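Local coordinates for protein serine acetyltransferase 1, putative (PDB 7BW9) that probably transfers an acetyl group from acetyl-CoA to serine on the route to cysteine, and binds cysteine in this structure, at residues 70-73 against 74-78; 97-100 against 101-105; 242-245 against 246-250; 258-261 against 262-266. All blocks are in the same frame, centred on the assembly; numbering follows the deposited sequence. Where two conformers were deposited one is given.

Along the chain from the N terminus, the four contacts follow one another in series; none nests in or crosses another. Contacts 1 and 2 close no long loop: each is a turn-to-turn contact within one helix of the N-terminal helical part, 58-79 and 96-113, and their nearest atoms are about 9 Å apart. Contacts 3 and 4 each fold the chain round a corner of the left-handed beta-helix. Their centres lie about 5 Å apart because they stack on successive coils, with strands 249-250 and 264-267 as parallel neighbours. The centres of contacts 1 and 4 are about 43 Å apart, yet both meet the same neighbouring subunit.

Contact 1: residues 70-73 against 74-78; sequences YHIQ and NSIEA
Over one face of the H71 imidazole stands the hydroxyl of S75, with OG 3.6 Å above the ring plane and displaced toward the rim. The ring's NE2 has a weak hydrogen bond to E37. A second pair of flat groups lies further round the helix: the Q73 amide and the E77 carboxylate have planes 57° apart, and Q73 NE2 is 3.5 Å from E77 OE2. Q73 reaches there because its CG is anti to the backbone N (chi1 171°) and the chain beyond is extended. The N74 amide lies beside the Y70 carbonyl, with N74 CG 3.1 Å from Y70 O, but no side-chain hydrogen bond results; the backbone N of N74 takes that oxygen.

S75 OG donates to H71 O at 2.9 Å and S75 N donates to the same H71 O at 3.1 Å, the two donors arriving from opposite faces of the carbonyl plane. On the buried side I72 and I76 run side by side, I72 CG2 meeting I76 CD1 at 3.6 Å. Branched aliphatics suit this strip because Y150 of helix 148-162 packs on both, and I89 and L92 of helix 82-94 on I72.

S75 thus uses its hydroxyl proton within its own helix. With two donors, H71 O is probably held more firmly than by the main-chain bond alone, while S75 can pack in a buried place, against Y150 of its own chain and P30 of a neighbouring subunit.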
loop_
_atom_site.group_PDB
_atom_site.type_symbol
_atom_site.label_atom_id
_atom_site.label_comp_id
_atom_site.label_asym_id
_atom_site.label_seq_id
_atom_site.Cartn_x
_atom_site.Cartn_y
_atom_site.Cartn_z
ATOM N N TYR A 70 25.741 -2.553 -10.457
ATOM C CA TYR A 70 26.521 -1.381 -10.116
ATOM C C TYR A 70 25.692 -0.354 -9.352
ATOM O O TYR A 70 26.234 0.372 -8.511
ATOM C CB TYR A 70 27.160 -0.828 -11.386
ATOM C CG TYR A 70 28.383 -1.657 -11.808
ATOM C CD1 TYR A 70 29.330 -2.068 -10.865
ATOM C CD2 TYR A 70 28.580 -2.040 -13.129
ATOM C CE1 TYR A 70 30.450 -2.825 -11.232
ATOM C CE2 TYR A 70 29.703 -2.796 -13.513
ATOM C CZ TYR A 70 30.631 -3.188 -12.560
ATOM O OH TYR A 70 31.736 -3.936 -12.934
ATOM N N HIS A 71 24.376 -0.305 -9.567
ATOM C CA HIS A 71 23.560 0.480 -8.647
ATOM C C HIS A 71 23.542 -0.164 -7.261
ATOM O O HIS A 71 23.589 0.538 -6.242
ATOM C CB HIS A 71 22.141 0.650 -9.185
ATOM C CG HIS A 71 21.199 1.266 -8.196
ATOM N ND1 HIS A 71 20.935 2.618 -8.161
ATOM C CD2 HIS A 71 20.473 0.715 -7.191
ATOM C CE1 HIS A 71 20.087 2.874 -7.180
ATOM N NE2 HIS A 71 19.790 1.736 -6.576
ATOM N N ILE A 72 23.488 -1.496 -7.198
ATOM C CA ILE A 72 23.515 -2.160 -5.893
ATOM C C ILE A 72 24.853 -1.915 -5.217
ATOM O O ILE A 72 24.912 -1.585 -4.025
ATOM C CB ILE A 72 23.216 -3.666 -6.030
ATOM C CG1 ILE A 72 21.770 -3.891 -6.477
ATOM C CG2 ILE A 72 23.480 -4.405 -4.705
ATOM C CD1 ILE A 72 21.480 -5.314 -6.911
ATOM N N GLN A 73 25.949 -2.051 -5.976
ATOM C CA GLN A 73 27.270 -1.833 -5.402
ATOM C C GLN A 73 27.399 -0.416 -4.853
ATOM O O GLN A 73 27.903 -0.218 -3.741
ATOM C CB GLN A 73 28.353 -2.130 -6.443
ATOM C CG GLN A 73 29.751 -1.725 -5.990
ATOM C CD GLN A 73 30.865 -2.546 -6.628
ATOM O OE1 GLN A 73 30.622 -3.450 -7.434
ATOM N NE2 GLN A 73 32.102 -2.233 -6.254
ATOM N N ASN A 74 26.895 0.577 -5.587
ATOM C CA ASN A 74 27.002 1.953 -5.107
ATOM C C ASN A 74 26.186 2.192 -3.842
ATOM O O ASN A 74 26.602 2.980 -2.984
ATOM C CB ASN A 74 26.583 2.937 -6.200
ATOM C CG ASN A 74 27.544 2.940 -7.368
ATOM O OD1 ASN A 74 28.664 2.430 -7.263
ATOM N ND2 ASN A 74 27.116 3.517 -8.492
ATOM N N SER A 75 25.025 1.547 -3.705
ATOM C CA SER A 75 24.247 1.749 -2.488
ATOM C C SER A 75 24.899 1.069 -1.292
ATOM O O SER A 75 24.878 1.612 -0.179
ATOM C CB SER A 75 22.819 1.245 -2.680
ATOM O OG SER A 75 22.300 1.698 -3.917
ATOM N N ILE A 76 25.465 -0.126 -1.488
ATOM C CA ILE A 76 26.073 -0.832 -0.363
ATOM C C ILE A 76 27.319 -0.092 0.116
ATOM O O ILE A 76 27.532 0.065 1.326
ATOM C CB ILE A 76 26.375 -2.299 -0.731
ATOM C CG1 ILE A 76 25.069 -3.058 -1.003
ATOM C CG2 ILE A 76 27.134 -2.988 0.394
ATOM C CD1 ILE A 76 25.276 -4.443 -1.559
ATOM N N GLU A 77 28.137 0.407 -0.824
ATOM C CA GLU A 77 29.289 1.236 -0.475
ATOM C C GLU A 77 28.893 2.404 0.407
ATOM O O GLU A 77 29.579 2.710 1.389
ATOM C CB GLU A 77 29.957 1.783 -1.732
ATOM C CG GLU A 77 30.762 0.789 -2.513
ATOM C CD GLU A 77 31.680 1.461 -3.516
ATOM O OE1 GLU A 77 32.044 2.643 -3.306
ATOM O OE2 GLU A 77 32.015 0.809 -4.525
ATOM N N ALA A 78 27.798 3.087 0.055
ATOM C CA ALA A 78 27.375 4.253 0.819
ATOM C C ALA A 78 27.140 3.894 2.276
ATOM O O ALA A 78 27.536 4.640 3.179
ATOM C CB ALA A 78 26.120 4.865 0.194
#

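Contact 2: residues 97-100 against 101-105; sequences VTIR and ELVKQ
Helix 96-113 of the N-terminal helical part carries one charged strip and one apolar strip through this contact, and R100, E101 and K104 form the charged one. The R100 chain is extended from CG to NE, with CG anti to the backbone N (chi1 -173°), which carries the guanidinium well off the helix axis. K104 bends at chi3 (75°) and lays its CD over one face of that guanidinium, 4.0 Å from R100 NH1. The carboxylate of E101 stands obliquely to the guanidinium, the two planes 47° apart. R100 NH1 and E101 OE2 are 4.1 Å apart, too far for a salt bridge; the glutamate pairs instead with K104 three residues on, in a salt bridge whose hydrogen bond is weak, E101 OE1 to K104 NZ 3.4 Å.

The stronger partners come from the N-terminal region. D19 makes salt bridges with both R100 and K104, S15 OG is hydrogen-bonded to both R100 NH1 and E101 OE2, and R100 NE bonds to the carbonyl of L45.

Facing helix 128-144, I99 and V103 pack one turn apart, I99 CG2 to V103 CG2 at 4.3 Å, and I99 and L102 pack on R137. Main-chain bonds such as V103 N to I99 O, 2.9 Å, keep the turns in step.

Long basic side chains suit the charged strip because they are long enough to reach D19. With two carboxylates beside two cations, their charges are probably well compensated, and the buried arginine has a partner for each of its nitrogens.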
loop_
_atom_site.group_PDB
_atom_site.type_symbol
_atom_site.label_atom_id
_atom_site.label_comp_id
_atom_site.label_asym_id
_atom_site.label_seq_id
_atom_site.Cartn_x
_atom_site.Cartn_y
_atom_site.Cartn_z
ATOM N N VAL A 97 21.134 -17.204 -11.726
ATOM C CA VAL A 97 20.292 -18.166 -12.430
ATOM C C VAL A 97 19.497 -19.012 -11.428
ATOM O O VAL A 97 18.324 -19.324 -11.653
ATOM C CB VAL A 97 21.150 -19.015 -13.389
ATOM C CG1 VAL A 97 20.365 -20.193 -13.948
ATOM C CG2 VAL A 97 21.670 -18.130 -14.537
ATOM N N THR A 98 20.095 -19.336 -10.283
ATOM C CA THR A 98 19.343 -20.004 -9.219
ATOM C C THR A 98 18.107 -19.196 -8.820
ATOM O O THR A 98 17.000 -19.741 -8.700
ATOM C CB THR A 98 20.252 -20.223 -8.012
ATOM O OG1 THR A 98 21.429 -20.926 -8.432
ATOM C CG2 THR A 98 19.528 -21.008 -6.910
ATOM N N ILE A 99 18.281 -17.881 -8.645
ATOM C CA ILE A 99 17.161 -17.004 -8.316
ATOM C C ILE A 99 16.096 -17.075 -9.397
ATOM O O ILE A 99 14.897 -17.171 -9.106
ATOM C CB ILE A 99 17.649 -15.556 -8.115
ATOM C CG1 ILE A 99 18.559 -15.452 -6.899
ATOM C CG2 ILE A 99 16.474 -14.600 -7.957
ATOM C CD1 ILE A 99 19.157 -14.074 -6.764
ATOM N N ARG A 100 16.520 -17.026 -10.668
ATOM C CA ARG A 100 15.562 -17.102 -11.764
ATOM C C ARG A 100 14.732 -18.385 -11.698
ATOM O O ARG A 100 13.510 -18.355 -11.892
ATOM C CB ARG A 100 16.279 -16.994 -13.111
ATOM C CG ARG A 100 15.317 -16.908 -14.271
ATOM C CD ARG A 100 16.012 -16.703 -15.648
ATOM N NE ARG A 100 14.976 -16.391 -16.616
ATOM C CZ ARG A 100 14.411 -17.266 -17.440
ATOM N NH1 ARG A 100 14.817 -18.530 -17.484
ATOM N NH2 ARG A 100 13.443 -16.856 -18.241
ATOM N N GLU A 101 15.387 -19.527 -11.450
ATOM C CA GLU A 101 14.670 -20.796 -11.380
ATOM C C GLU A 101 13.687 -20.807 -10.218
ATOM O O GLU A 101 12.598 -21.384 -10.325
ATOM C CB GLU A 101 15.650 -21.968 -11.252
ATOM C CG GLU A 101 16.613 -22.122 -12.423
ATOM C CD GLU A 101 15.933 -21.931 -13.778
ATOM O OE1 GLU A 101 15.082 -22.778 -14.152
ATOM O OE2 GLU A 101 16.235 -20.921 -14.463
ATOM N N LEU A 102 14.061 -20.171 -9.098
ATOM C CA LEU A 102 13.157 -20.060 -7.950
ATOM C C LEU A 102 11.945 -19.181 -8.263
ATOM O O LEU A 102 10.807 -19.527 -7.909
ATOM C CB LEU A 102 13.920 -19.514 -6.736
ATOM C CG LEU A 102 14.863 -20.489 -6.010
ATOM C CD1 LEU A 102 15.653 -19.780 -4.918
ATOM C CD2 LEU A 102 14.114 -21.693 -5.435
ATOM N N VAL A 103 12.165 -18.043 -8.928
ATOM C CA VAL A 103 11.052 -17.167 -9.279
ATOM C C VAL A 103 10.091 -17.885 -10.221
ATOM O O VAL A 103 8.861 -17.786 -10.077
ATOM C CB VAL A 103 11.590 -15.853 -9.881
ATOM C CG1 VAL A 103 10.474 -15.066 -10.548
ATOM C CG2 VAL A 103 12.276 -15.015 -8.781
ATOM N N LYS A 104 10.634 -18.657 -11.171
ATOM C CA LYS A 104 9.789 -19.444 -12.068
ATOM C C LYS A 104 8.886 -20.390 -11.287
ATOM O O LYS A 104 7.715 -20.574 -11.637
ATOM C CB LYS A 104 10.649 -20.244 -13.048
ATOM C CG LYS A 104 11.352 -19.420 -14.116
ATOM C CD LYS A 104 12.368 -20.297 -14.859
ATOM C CE LYS A 104 11.678 -21.247 -15.821
ATOM N NZ LYS A 104 12.658 -22.155 -16.487
ATOM N N GLN A 105 9.412 -20.999 -10.227
ATOM C CA GLN A 105 8.576 -21.883 -9.425
ATOM C C GLN A 105 7.553 -21.110 -8.605
ATOM O O GLN A 105 6.430 -21.590 -8.434
ATOM C CB GLN A 105 9.449 -22.766 -8.548
ATOM C CG GLN A 105 10.374 -23.648 -9.386
ATOM C CD GLN A 105 11.285 -24.486 -8.519
ATOM O OE1 GLN A 105 11.406 -25.696 -8.710
ATOM N NE2 GLN A 105 11.910 -23.851 -7.541
#

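Contact 3: residues 242-245 against 246-250; sequences ITIG and SNVKI
V248 folds back toward I244 and G245 across the turn at S246-N247, a corner of the left-handed beta-helix, within its hexapeptide repeats. The V248 CB rests 3.7 Å from I244 CG2 and 3.6 Å from G245 O, so the branch point itself touches both residues. One methyl, V248 CG1, is anti to the backbone N (chi1 165°) and turns inward, 3.7 Å from I244 CG2; the two side chains cross at about a right angle. The other methyl, V248 CG2, packs against the glycine carbonyl oxygen, 3.3 Å from G245 O.

I244 and I250 belong to successive strands, 243-244 and 249-250, and both point into the coil. Six residues apart, they meet where I244 CG2 comes 4.2 Å from I250 CD1. Branched aliphatic residues suit these places because the interior is closely packed: I260 of the next coil also lies against I244.

At the turn itself, N247 adopts positive phi (63°), the left-handed helical conformation that asparagine accepts more readily than most residues, and with it the chain swings from one face of the prism to the next.

The coil is bound to its neighbours along the axis on both sides. I244 shares backbone hydrogen bonds with T225 and G227 on one side, and G245 with I260 on the other. At the outside of the corner, S246 OG is hydrogen-bonded to the backbone N of D228.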
loop_
_atom_site.group_PDB
_atom_site.type_symbol
_atom_site.label_atom_id
_atom_site.label_comp_id
_atom_site.label_asym_id
_atom_site.label_seq_id
_atom_site.Cartn_x
_atom_site.Cartn_y
_atom_site.Cartn_z
ATOM N N ILE A 242 7.610 -19.623 17.289
ATOM C CA ILE A 242 6.828 -20.841 17.311
ATOM C C ILE A 242 7.027 -21.526 15.975
ATOM O O ILE A 242 7.502 -20.924 15.007
ATOM C CB ILE A 242 5.340 -20.560 17.569
ATOM C CG1 ILE A 242 4.762 -19.691 16.449
ATOM C CG2 ILE A 242 5.159 -19.902 18.940
ATOM C CD1 ILE A 242 3.362 -19.169 16.725
ATOM N N THR A 243 6.651 -22.794 15.927
ATOM C CA THR A 243 6.792 -23.613 14.736
ATOM C C THR A 243 5.417 -24.080 14.296
ATOM O O THR A 243 4.606 -24.505 15.127
ATOM C CB THR A 243 7.711 -24.813 14.997
ATOM O OG1 THR A 243 9.044 -24.346 15.217
ATOM C CG2 THR A 243 7.720 -25.747 13.809
ATOM N N ILE A 244 5.149 -23.968 13.001
ATOM C CA ILE A 244 3.927 -24.471 12.384
ATOM C C ILE A 244 4.329 -25.638 11.501
ATOM O O ILE A 244 5.084 -25.461 10.536
ATOM C CB ILE A 244 3.208 -23.390 11.556
ATOM C CG1 ILE A 244 2.874 -22.159 12.413
ATOM C CG2 ILE A 244 1.966 -23.964 10.864
ATOM C CD1 ILE A 244 2.219 -22.482 13.709
ATOM N N GLY A 245 3.821 -26.821 11.814
ATOM C CA GLY A 245 4.197 -27.996 11.061
ATOM C C GLY A 245 3.753 -27.926 9.610
ATOM O O GLY A 245 3.016 -27.035 9.182
ATOM N N SER A 246 4.218 -28.908 8.842
ATOM C CA SER A 246 3.813 -29.052 7.452
ATOM C C SER A 246 2.348 -29.454 7.343
ATOM O O SER A 246 1.778 -30.066 8.253
ATOM C CB SER A 246 4.672 -30.104 6.761
ATOM O OG SER A 246 6.046 -29.810 6.910
ATOM N N ASN A 247 1.740 -29.103 6.211
ATOM C CA ASN A 247 0.361 -29.481 5.878
ATOM C C ASN A 247 -0.657 -28.891 6.858
ATOM O O ASN A 247 -1.691 -29.502 7.138
ATOM C CB ASN A 247 0.199 -31.006 5.803
ATOM C CG ASN A 247 1.032 -31.634 4.697
ATOM O OD1 ASN A 247 1.964 -32.398 4.959
ATOM N ND2 ASN A 247 0.693 -31.319 3.455
ATOM N N VAL A 248 -0.383 -27.701 7.381
ATOM C CA VAL A 248 -1.285 -27.000 8.288
ATOM C C VAL A 248 -2.024 -25.937 7.485
ATOM O O VAL A 248 -1.419 -25.252 6.645
ATOM C CB VAL A 248 -0.515 -26.384 9.468
ATOM C CG1 VAL A 248 -1.374 -25.346 10.221
ATOM C CG2 VAL A 248 -0.036 -27.484 10.409
ATOM N N LYS A 249 -3.338 -25.855 7.684
ATOM C CA LYS A 249 -4.181 -24.801 7.121
ATOM C C LYS A 249 -4.682 -23.921 8.262
ATOM O O LYS A 249 -5.319 -24.415 9.203
ATOM C CB LYS A 249 -5.363 -25.384 6.350
ATOM C CG LYS A 249 -5.048 -26.632 5.542
ATOM C CD LYS A 249 -4.559 -26.281 4.152
ATOM C CE LYS A 249 -4.319 -27.523 3.288
ATOM N NZ LYS A 249 -5.589 -28.137 2.786
ATOM N N ILE A 250 -4.391 -22.630 8.196
ATOM C CA ILE A 250 -4.810 -21.693 9.234
ATOM C C ILE A 250 -5.927 -20.813 8.682
ATOM O O ILE A 250 -5.759 -20.142 7.652
ATOM C CB ILE A 250 -3.624 -20.875 9.754
ATOM C CG1 ILE A 250 -2.620 -21.815 10.425
ATOM C CG2 ILE A 250 -4.101 -19.781 10.709
ATOM C CD1 ILE A 250 -1.221 -21.260 10.532
#

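Contact 4: residues 258-261 against 262-266; sequences QNID and QDQIV
I260, D261 and Q262 make most of this corner. I260 points its side chain into the coil and meets V266 tip to tip, I260 CD1 to V266 CG2 at 3.7 Å, while its shorter branch, I260 CG2, lies 3.9 Å from Q264 CB. A branched aliphatic residue suits this buried inner place, V248 of the preceding coil closing over it as well.

D261 contributes its carbonyl rather than its carboxylate: Q264 CG, set anti to its own carbonyl carbon (chi1 -61°), packs 3.1 Å from D261 O. A bend at chi2 (-60°) then brings the amide round to give a weak bond from Q264 NE2 to Q262 O, 3.4 Å, but its stronger partner is T276 OG1 of a neighbouring subunit.

Q262 extends outward, and Q262 NE2 donates to D263 OD2 at 3.1 Å, the amide nitrogen lying above the carboxylate plane. D263 has positive phi (62°), which aspartate, like asparagine, tolerates better than most residues.

Strand 264-267 then pairs antiparallel with a strand of the neighbouring subunit, extending the sheet across the interface. A turn with a residue in the left-handed helical region at its apex and aliphatic side chains directed inward is the corner of a left-handed beta-helix coil.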
loop_
_atom_site.group_PDB
_atom_site.type_symbol
_atom_site.label_atom_id
_atom_site.label_comp_id
_atom_site.label_asym_id
_atom_site.label_seq_id
_atom_site.Cartn_x
_atom_site.Cartn_y
_atom_site.Cartn_z
ATOM N N GLN A 258 1.180 -20.284 19.710
ATOM C CA GLN A 258 1.749 -21.544 20.161
ATOM C C GLN A 258 2.134 -22.393 18.959
ATOM O O GLN A 258 1.600 -22.219 17.860
ATOM C CB GLN A 258 0.746 -22.327 21.021
ATOM C CG GLN A 258 0.137 -21.507 22.136
ATOM C CD GLN A 258 -0.987 -22.236 22.828
ATOM O OE1 GLN A 258 -2.017 -22.540 22.221
ATOM N NE2 GLN A 258 -0.792 -22.532 24.105
ATOM N N ASN A 259 3.060 -23.325 19.188
ATOM C CA ASN A 259 3.406 -24.321 18.187
ATOM C C ASN A 259 2.156 -25.039 17.705
ATOM O O ASN A 259 1.175 -25.180 18.434
ATOM C CB ASN A 259 4.384 -25.356 18.747
ATOM C CG ASN A 259 5.746 -24.779 19.058
ATOM O OD1 ASN A 259 6.138 -23.743 18.519
ATOM N ND2 ASN A 259 6.495 -25.473 19.916
ATOM N N ILE A 260 2.198 -25.500 16.461
ATOM C CA ILE A 260 1.111 -26.262 15.861
ATOM C C ILE A 260 1.731 -27.462 15.156
ATOM O O ILE A 260 2.584 -27.295 14.277
ATOM C CB ILE A 260 0.285 -25.405 14.887
ATOM C CG1 ILE A 260 -0.393 -24.265 15.649
ATOM C CG2 ILE A 260 -0.754 -26.233 14.175
ATOM C CD1 ILE A 260 -1.269 -23.426 14.786
ATOM N N ASP A 261 1.328 -28.662 15.564
ATOM C CA ASP A 261 1.816 -29.894 14.965
ATOM C C ASP A 261 1.356 -29.997 13.511
ATOM O O ASP A 261 0.441 -29.302 13.070
ATOM C CB ASP A 261 1.309 -31.111 15.747
ATOM C CG ASP A 261 1.655 -31.047 17.220
ATOM O OD1 ASP A 261 2.598 -30.307 17.583
ATOM O OD2 ASP A 261 0.987 -31.750 18.017
ATOM N N GLN A 262 1.979 -30.913 12.778
ATOM C CA GLN A 262 1.636 -31.126 11.380
ATOM C C GLN A 262 0.200 -31.629 11.226
ATOM O O GLN A 262 -0.437 -32.085 12.178
ATOM C CB GLN A 262 2.599 -32.126 10.750
ATOM C CG GLN A 262 2.517 -33.514 11.358
ATOM C CD GLN A 262 3.628 -34.420 10.870
ATOM O OE1 GLN A 262 4.801 -34.188 11.154
ATOM N NE2 GLN A 262 3.264 -35.458 10.123
ATOM N N ASP A 263 -0.316 -31.509 9.998
ATOM C CA ASP A 263 -1.607 -32.078 9.586
ATOM C C ASP A 263 -2.794 -31.514 10.370
ATOM O O ASP A 263 -3.817 -32.187 10.522
ATOM C CB ASP A 263 -1.590 -33.608 9.675
ATOM C CG ASP A 263 -0.499 -34.230 8.813
ATOM O OD1 ASP A 263 -0.379 -33.843 7.625
ATOM O OD2 ASP A 263 0.247 -35.096 9.319
ATOM N N GLN A 264 -2.683 -30.275 10.849
ATOM C CA GLN A 264 -3.750 -29.612 11.590
ATOM C C GLN A 264 -4.483 -28.588 10.731
ATOM O O GLN A 264 -3.864 -27.849 9.959
ATOM C CB GLN A 264 -3.194 -28.896 12.820
ATOM C CG GLN A 264 -2.528 -29.785 13.829
ATOM C CD GLN A 264 -3.478 -30.810 14.365
ATOM O OE1 GLN A 264 -4.332 -30.506 15.190
ATOM N NE2 GLN A 264 -3.354 -32.034 13.878
ATOM N N ILE A 265 -5.802 -28.526 10.898
ATOM C CA ILE A 265 -6.617 -27.399 10.453
ATOM C C ILE A 265 -6.945 -26.555 11.675
ATOM O O ILE A 265 -7.461 -27.081 12.667
ATOM C CB ILE A 265 -7.913 -27.872 9.775
ATOM C CG1 ILE A 265 -7.621 -28.819 8.611
ATOM C CG2 ILE A 265 -8.728 -26.672 9.322
ATOM C CD1 ILE A 265 -8.875 -29.287 7.902
ATOM N N VAL A 266 -6.590 -25.275 11.627
ATOM C CA VAL A 266 -6.782 -24.345 12.775
ATOM C C VAL A 266 -7.773 -23.256 12.372
ATOM O O VAL A 266 -7.629 -22.700 11.285
ATOM C CB VAL A 266 -5.441 -23.751 13.227
ATOM C CG1 VAL A 266 -5.578 -22.912 14.475
ATOM C CG2 VAL A 266 -4.390 -24.823 13.414
#